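Local coordinates for flavoredoxin (Desulfovibrio vulgaris str. 'Miyazaki F', PDB 2D5M), which probably carries electrons through a bound flavin mononucleotide, as a two-subunit flavoprotein of the flavin reductase-like family, at residues 141-146 against 157-162; 161-166 against 172-177. One frame throughout, in Å; residues are numbered along the deposited sequence.

Interaction 1: residues 141-146 against 157-162; sequences VKVDES and NKVDPV
K158 reaches S146 through its torsions: CG stands anti to the carbonyl carbon and beside the backbone N (chi1 -69°), and beyond CG the chain runs extended. In a second pair, V143 has CG1 anti to its own N (chi1 178°), which leaves CG1 facing V159. The contact lies at the C-terminal end of strand 133-144, in the split-barrel fold expected of this flavin reductase-like family. Here the end of that strand and the 3-10 turn after it face the short helix 156-159.

The contact is slight, burying 108 Å² in total, and the nearest CA atoms, those of S146 and K158, are 7.7 Å apart. Its inner part is apolar: V143 CG1 lies 4.4 Å from V159 CG2, a loose approach between two buried methyls. L148, P154 and M116 also pack on V143, and P115 on V159, so the pair belongs to a wider apolar cluster. The second subunit continues the sheet by antiparallel pairing with K142, V143 and D144, and K2 of that subunit forms a salt bridge with D144 OD1.

The outer part is polar and exposed. The lysine methylenes lie against the carbonyl oxygen of S146, with K158 CD 3.6 Å from S146 O; K158 NZ is also 3.6 Å from S146 O. A bound zinc ion lies about 7 Å from the K158 side chain.

After V159 the helical backbone ends at D160, whose phi is positive and whose OD1 forms a salt bridge with R73. At the exposed end, one water links the segments, donating to S146 O at 3.0 Å and accepting from K158 NZ at 2.8 Å.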
loop_
_atom_site.group_PDB
_atom_site.type_symbol
_atom_site.label_atom_id
_atom_site.label_comp_id
_atom_site.label_asym_id
_atom_site.label_seq_id
_atom_site.Cartn_x
_atom_site.Cartn_y
_atom_site.Cartn_z
ATOM N N VAL A 141 -1.232 -1.909 17.618
ATOM C CA VAL A 141 -2.110 -1.064 16.812
ATOM C C VAL A 141 -3.185 -0.492 17.751
ATOM O O VAL A 141 -3.877 -1.246 18.436
ATOM C CB VAL A 141 -2.755 -1.891 15.693
ATOM C CG1 VAL A 141 -3.723 -0.982 14.914
ATOM C CG2 VAL A 141 -1.720 -2.559 14.805
ATOM N N LYS A 142 -3.282 0.818 17.807
ATOM C CA LYS A 142 -4.187 1.545 18.665
ATOM C C LYS A 142 -5.223 2.265 17.826
ATOM O O LYS A 142 -4.871 2.950 16.866
ATOM C CB LYS A 142 -3.446 2.578 19.547
ATOM C CG LYS A 142 -2.668 1.945 20.704
ATOM C CD LYS A 142 -2.232 3.055 21.660
ATOM C CE LYS A 142 -0.752 3.067 21.878
ATOM N NZ LYS A 142 -0.239 1.771 22.408
ATOM N N VAL A 143 -6.471 2.127 18.207
ATOM C CA VAL A 143 -7.583 2.743 17.431
ATOM C C VAL A 143 -8.514 3.414 18.390
ATOM O O VAL A 143 -8.867 2.887 19.435
ATOM C CB VAL A 143 -8.274 1.668 16.597
ATOM C CG1 VAL A 143 -9.445 2.292 15.827
ATOM C CG2 VAL A 143 -7.319 0.989 15.625
ATOM N N ASP A 144 -8.992 4.582 18.039
ATOM C CA ASP A 144 -10.030 5.286 18.804
ATOM C C ASP A 144 -11.219 4.346 19.048
ATOM O O ASP A 144 -11.726 3.678 18.124
ATOM C CB ASP A 144 -10.472 6.529 18.047
ATOM C CG ASP A 144 -9.591 7.750 18.067
ATOM O OD1 ASP A 144 -8.643 7.714 18.867
ATOM O OD2 ASP A 144 -9.817 8.712 17.316
ATOM N N GLU A 145 -11.693 4.333 20.284
ATOM C CA GLU A 145 -12.828 3.466 20.599
ATOM C C GLU A 145 -14.045 3.759 19.715
ATOM O O GLU A 145 -14.797 2.847 19.404
ATOM C CB GLU A 145 -13.269 3.675 22.036
ATOM C CG GLU A 145 -12.181 3.524 23.086
ATOM C CD GLU A 145 -12.672 3.966 24.464
ATOM O OE1 GLU A 145 -12.188 3.296 25.399
ATOM O OE2 GLU A 145 -13.466 4.899 24.638
ATOM N N SER A 146 -14.249 5.015 19.342
ATOM C CA SER A 146 -15.387 5.424 18.553
ATOM C C SER A 146 -15.368 4.799 17.165
ATOM O O SER A 146 -16.399 4.801 16.535
ATOM C CB SER A 146 -15.379 6.951 18.433
ATOM O OG SER A 146 -14.221 7.426 17.727
ATOM N N ASN A 157 -14.605 3.031 7.549
ATOM C CA ASN A 157 -15.251 4.310 7.244
ATOM C C ASN A 157 -15.277 5.267 8.440
ATOM O O ASN A 157 -15.335 6.489 8.224
ATOM C CB ASN A 157 -16.672 4.053 6.768
ATOM C CG ASN A 157 -16.791 3.438 5.421
ATOM O OD1 ASN A 157 -17.529 2.438 5.283
ATOM N ND2 ASN A 157 -16.069 3.974 4.409
ATOM N N LYS A 158 -15.241 4.755 9.670
ATOM C CA LYS A 158 -15.109 5.614 10.834
ATOM C C LYS A 158 -13.683 6.091 11.005
ATOM O O LYS A 158 -13.437 7.288 11.299
ATOM C CB LYS A 158 -15.586 4.894 12.107
ATOM C CG LYS A 158 -17.109 4.673 12.083
ATOM C CD LYS A 158 -17.562 3.871 13.283
ATOM C CE LYS A 158 -19.059 3.919 13.543
ATOM N NZ LYS A 158 -19.301 3.387 14.931
ATOM N N VAL A 159 -12.703 5.197 10.807
ATOM C CA VAL A 159 -11.306 5.634 10.756
ATOM C C VAL A 159 -11.125 6.729 9.700
ATOM O O VAL A 159 -10.464 7.764 9.913
ATOM C CB VAL A 159 -10.361 4.452 10.525
ATOM C CG1 VAL A 159 -8.933 4.917 10.358
ATOM C CG2 VAL A 159 -10.451 3.476 11.692
ATOM N N ASP A 160 -11.706 6.475 8.538
ATOM C CA ASP A 160 -11.742 7.411 7.443
ATOM C C ASP A 160 -10.345 7.801 6.954
ATOM O O ASP A 160 -10.015 8.986 6.810
ATOM C CB ASP A 160 -12.533 8.662 7.870
ATOM C CG ASP A 160 -12.854 9.568 6.739
ATOM O OD1 ASP A 160 -12.790 10.824 6.917
ATOM O OD2 ASP A 160 -13.217 9.058 5.643
ATOM N N PRO A 161 -9.531 6.813 6.624
ATOM C CA PRO A 161 -8.135 7.076 6.239
ATOM C C PRO A 161 -7.998 7.712 4.855
ATOM O O PRO A 161 -8.863 7.598 3.990
ATOM C CB PRO A 161 -7.544 5.655 6.197
ATOM C CG PRO A 161 -8.685 4.790 5.760
ATOM C CD PRO A 161 -9.886 5.382 6.452
ATOM N N VAL A 162 -6.888 8.397 4.656
ATOM C CA VAL A 162 -6.603 9.040 3.384
ATOM C C VAL A 162 -5.848 8.092 2.471
ATOM O O VAL A 162 -4.924 7.382 2.880
ATOM C CB VAL A 162 -5.804 10.324 3.601
ATOM C CG1 VAL A 162 -5.405 11.031 2.331
ATOM C CG2 VAL A 162 -6.510 11.323 4.502
HETATM O O HOH W 1 -19.220 5.854 16.312
#

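Interaction 2: residues 161-166 against 172-177; sequences PVIFAP and YAVGEF. With FMN (flavin mononucleotide), chain E.
I163 and Y172 form the tight part of the contact, an antiparallel hydrogen-bonded pair. Their two N-H...O bonds are reciprocal: I163 N gives one to Y172 O at 2.9 Å, and Y172 N returns one to I163 O. On the face that carries these two side chains, A165 CB rests obliquely against Y172 CE2 at 4.3 Å. I163 CD1 extends along the partner strand to V174 CG2 (4.0 Å), a methyl that also meets P161 CG at 3.7 Å.

The segment axes run 122° apart in N-to-C direction, well off antiparallel. The widening shows at P161, where a water replaces direct backbone pairing, accepting from V174 N at 2.8 Å and lying 2.7 Å from P161 O. Y172 and F177 both pair with a strand of the second subunit; E176, an exposed residue, makes a salt bridge with R73 of that subunit.

F164 points away from the 172-177 strand. With CG anti to the backbone N (chi1 175°), its ring holds FMN C7M over the centre of one face, 3.5 Å above the plane, and P166 N over the other. The arrangement is a beta hairpin whose first strand lines the flavin pocket of an FMN-binding split barrel.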
loop_
_atom_site.group_PDB
_atom_site.type_symbol
_atom_site.label_atom_id
_atom_site.label_comp_id
_atom_site.label_asym_id
_atom_site.label_seq_id
_atom_site.Cartn_x
_atom_site.Cartn_y
_atom_site.Cartn_z
ATOM N N PRO A 161 -9.531 6.813 6.624
ATOM C CA PRO A 161 -8.135 7.076 6.239
ATOM C C PRO A 161 -7.998 7.712 4.855
ATOM O O PRO A 161 -8.863 7.598 3.990
ATOM C CB PRO A 161 -7.544 5.655 6.197
ATOM C CG PRO A 161 -8.685 4.790 5.760
ATOM C CD PRO A 161 -9.886 5.382 6.452
ATOM N N VAL A 162 -6.888 8.397 4.656
ATOM C CA VAL A 162 -6.603 9.040 3.384
ATOM C C VAL A 162 -5.848 8.092 2.471
ATOM O O VAL A 162 -4.924 7.382 2.880
ATOM C CB VAL A 162 -5.804 10.324 3.601
ATOM C CG1 VAL A 162 -5.405 11.031 2.331
ATOM C CG2 VAL A 162 -6.510 11.323 4.502
ATOM N N ILE A 163 -6.191 8.131 1.205
ATOM C CA ILE A 163 -5.555 7.454 0.125
ATOM C C ILE A 163 -4.758 8.439 -0.727
ATOM O O ILE A 163 -5.284 9.499 -1.058
ATOM C CB ILE A 163 -6.564 6.715 -0.838
ATOM C CG1 ILE A 163 -7.371 5.676 -0.036
ATOM C CG2 ILE A 163 -5.985 6.101 -2.036
ATOM C CD1 ILE A 163 -8.645 5.383 -0.802
ATOM N N PHE A 164 -3.531 8.111 -1.135
ATOM C CA PHE A 164 -2.750 8.918 -2.029
ATOM C C PHE A 164 -2.783 8.361 -3.452
ATOM O O PHE A 164 -2.608 7.159 -3.654
ATOM C CB PHE A 164 -1.317 9.056 -1.539
ATOM C CG PHE A 164 -0.342 9.781 -2.432
ATOM C CD1 PHE A 164 -0.594 11.124 -2.791
ATOM C CD2 PHE A 164 0.778 9.199 -2.920
ATOM C CE1 PHE A 164 0.292 11.820 -3.557
ATOM C CE2 PHE A 164 1.705 9.892 -3.644
ATOM C CZ PHE A 164 1.463 11.217 -3.998
ATOM N N ALA A 165 -3.082 9.246 -4.404
ATOM C CA ALA A 165 -3.017 8.956 -5.838
ATOM C C ALA A 165 -1.706 9.538 -6.365
ATOM O O ALA A 165 -1.615 10.779 -6.520
ATOM C CB ALA A 165 -4.218 9.556 -6.548
ATOM N N PRO A 166 -0.692 8.712 -6.627
ATOM C CA PRO A 166 0.579 9.253 -7.072
ATOM C C PRO A 166 0.530 9.800 -8.493
ATOM O O PRO A 166 -0.355 9.439 -9.281
ATOM C CB PRO A 166 1.495 8.017 -6.985
ATOM C CG PRO A 166 0.597 6.860 -7.245
ATOM C CD PRO A 166 -0.666 7.245 -6.519
ATOM N N TYR A 172 -7.654 11.110 -1.656
ATOM C CA TYR A 172 -9.015 10.578 -1.730
ATOM C C TYR A 172 -9.409 9.917 -0.432
ATOM O O TYR A 172 -8.574 9.427 0.318
ATOM C CB TYR A 172 -9.134 9.544 -2.901
ATOM C CG TYR A 172 -9.200 10.248 -4.238
ATOM C CD1 TYR A 172 -10.402 10.438 -4.862
ATOM C CD2 TYR A 172 -8.064 10.732 -4.861
ATOM C CE1 TYR A 172 -10.469 11.089 -6.074
ATOM C CE2 TYR A 172 -8.106 11.405 -6.035
ATOM C CZ TYR A 172 -9.331 11.587 -6.660
ATOM O OH TYR A 172 -9.372 12.260 -7.847
ATOM N N ALA A 173 -10.717 9.867 -0.133
ATOM C CA ALA A 173 -11.300 9.105 0.933
ATOM C C ALA A 173 -11.590 7.668 0.492
ATOM O O ALA A 173 -11.642 7.380 -0.711
ATOM C CB ALA A 173 -12.598 9.735 1.427
ATOM N N VAL A 174 -11.785 6.825 1.458
ATOM C CA VAL A 174 -12.350 5.487 1.269
ATOM C C VAL A 174 -13.848 5.625 1.106
ATOM O O VAL A 174 -14.508 6.381 1.794
ATOM C CB VAL A 174 -12.012 4.532 2.450
ATOM C CG1 VAL A 174 -12.679 3.195 2.262
ATOM C CG2 VAL A 174 -10.520 4.371 2.608
ATOM N N GLY A 175 -14.378 4.853 0.146
ATOM C CA GLY A 175 -15.788 4.775 -0.138
ATOM C C GLY A 175 -16.494 3.607 0.466
ATOM O O GLY A 175 -16.213 3.193 1.600
ATOM N N GLU A 176 -17.447 3.080 -0.264
ATOM C CA GLU A 176 -18.365 2.103 0.309
ATOM C C GLU A 176 -17.813 0.679 0.318
ATOM O O GLU A 176 -16.978 0.281 -0.486
ATOM C CB GLU A 176 -19.704 2.118 -0.441
ATOM C CG GLU A 176 -19.385 1.753 -1.890
ATOM C CD GLU A 176 -19.394 2.993 -2.792
ATOM O OE1 GLU A 176 -20.243 2.896 -3.726
ATOM O OE2 GLU A 176 -18.600 3.952 -2.561
ATOM N N PHE A 177 -18.352 -0.075 1.283
ATOM C CA PHE A 177 -18.137 -1.500 1.328
ATOM C C PHE A 177 -18.583 -2.163 0.016
ATOM O O PHE A 177 -19.658 -1.877 -0.504
ATOM C CB PHE A 177 -18.944 -2.078 2.519
ATOM C CG PHE A 177 -18.952 -3.584 2.566
ATOM C CD1 PHE A 177 -20.041 -4.290 2.044
ATOM C CD2 PHE A 177 -17.907 -4.299 3.142
ATOM C CE1 PHE A 177 -20.068 -5.646 2.092
ATOM C CE2 PHE A 177 -17.958 -5.666 3.152
ATOM C CZ PHE A 177 -19.034 -6.322 2.642
HETATM N N1 FMN E . 9.462 10.649 1.399
HETATM C C2 FMN E . 10.065 9.427 1.543
HETATM O O2 FMN E . 11.277 9.344 1.787
HETATM N N3 FMN E . 9.297 8.279 1.373
HETATM C C4 FMN E . 7.963 8.255 1.033
HETATM O O4 FMN E . 7.359 7.170 0.896
HETATM C C4A FMN E . 7.350 9.522 0.831
HETATM N N5 FMN E . 6.055 9.575 0.437
HETATM C C5A FMN E . 5.482 10.822 0.425
HETATM C C6 FMN E . 4.114 10.910 0.044
HETATM C C7 FMN E . 3.411 12.105 0.033
HETATM C C7M FMN E . 1.973 12.194 -0.421
HETATM C C8 FMN E . 4.117 13.288 0.468
HETATM C C8M FMN E . 3.352 14.599 0.559
HETATM C C9 FMN E . 5.466 13.228 0.771
HETATM C C9A FMN E . 6.159 12.028 0.766
HETATM N N10 FMN E . 7.540 11.912 1.035
HETATM C C10 FMN E . 8.130 10.676 1.129
HETATM C "C1'" FMN E . 8.345 13.136 1.304
HETATM C "C2'" FMN E . 8.615 13.354 2.791
HETATM O "O2'" FMN E . 7.428 13.239 3.587
HETATM C "C3'" FMN E . 9.188 14.763 2.976
HETATM O "O3'" FMN E . 10.505 14.758 2.379
HETATM C "C4'" FMN E . 9.260 15.229 4.422
HETATM O "O4'" FMN E . 9.471 16.667 4.367
HETATM C "C5'" FMN E . 10.352 14.599 5.213
HETATM O "O5'" FMN E . 10.307 15.164 6.563
HETATM P P FMN E . 11.546 15.003 7.579
HETATM O O1P FMN E . 12.785 15.626 6.920
HETATM O O2P FMN E . 11.786 13.546 7.892
HETATM O O3P FMN E . 11.038 15.809 8.761
HETATM O O HOH W 2 -11.515 7.525 4.156
#

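From the N terminus, interaction 1 comes first: strand 133-144 runs into its 3-10 turn, and the contact closes the ten residues from 147 to 156. The chain then passes from helix 156-159 into strand 162-165 through P161 and V162, which belong to the segments of both interactions. Interaction 2 follows, closing the hairpin over residues 167-171. The two loops are consecutive and separate; only the segments 157-162 and 161-166 overlap, at those two residues. A probable hydrogen bond from N157 ND2 to G175 O, 2.9 Å long, connects the helix to the hairpin's second strand. Strands 133-144 and 162-165 belong to the same antiparallel sheet, and both contacts border the second subunit.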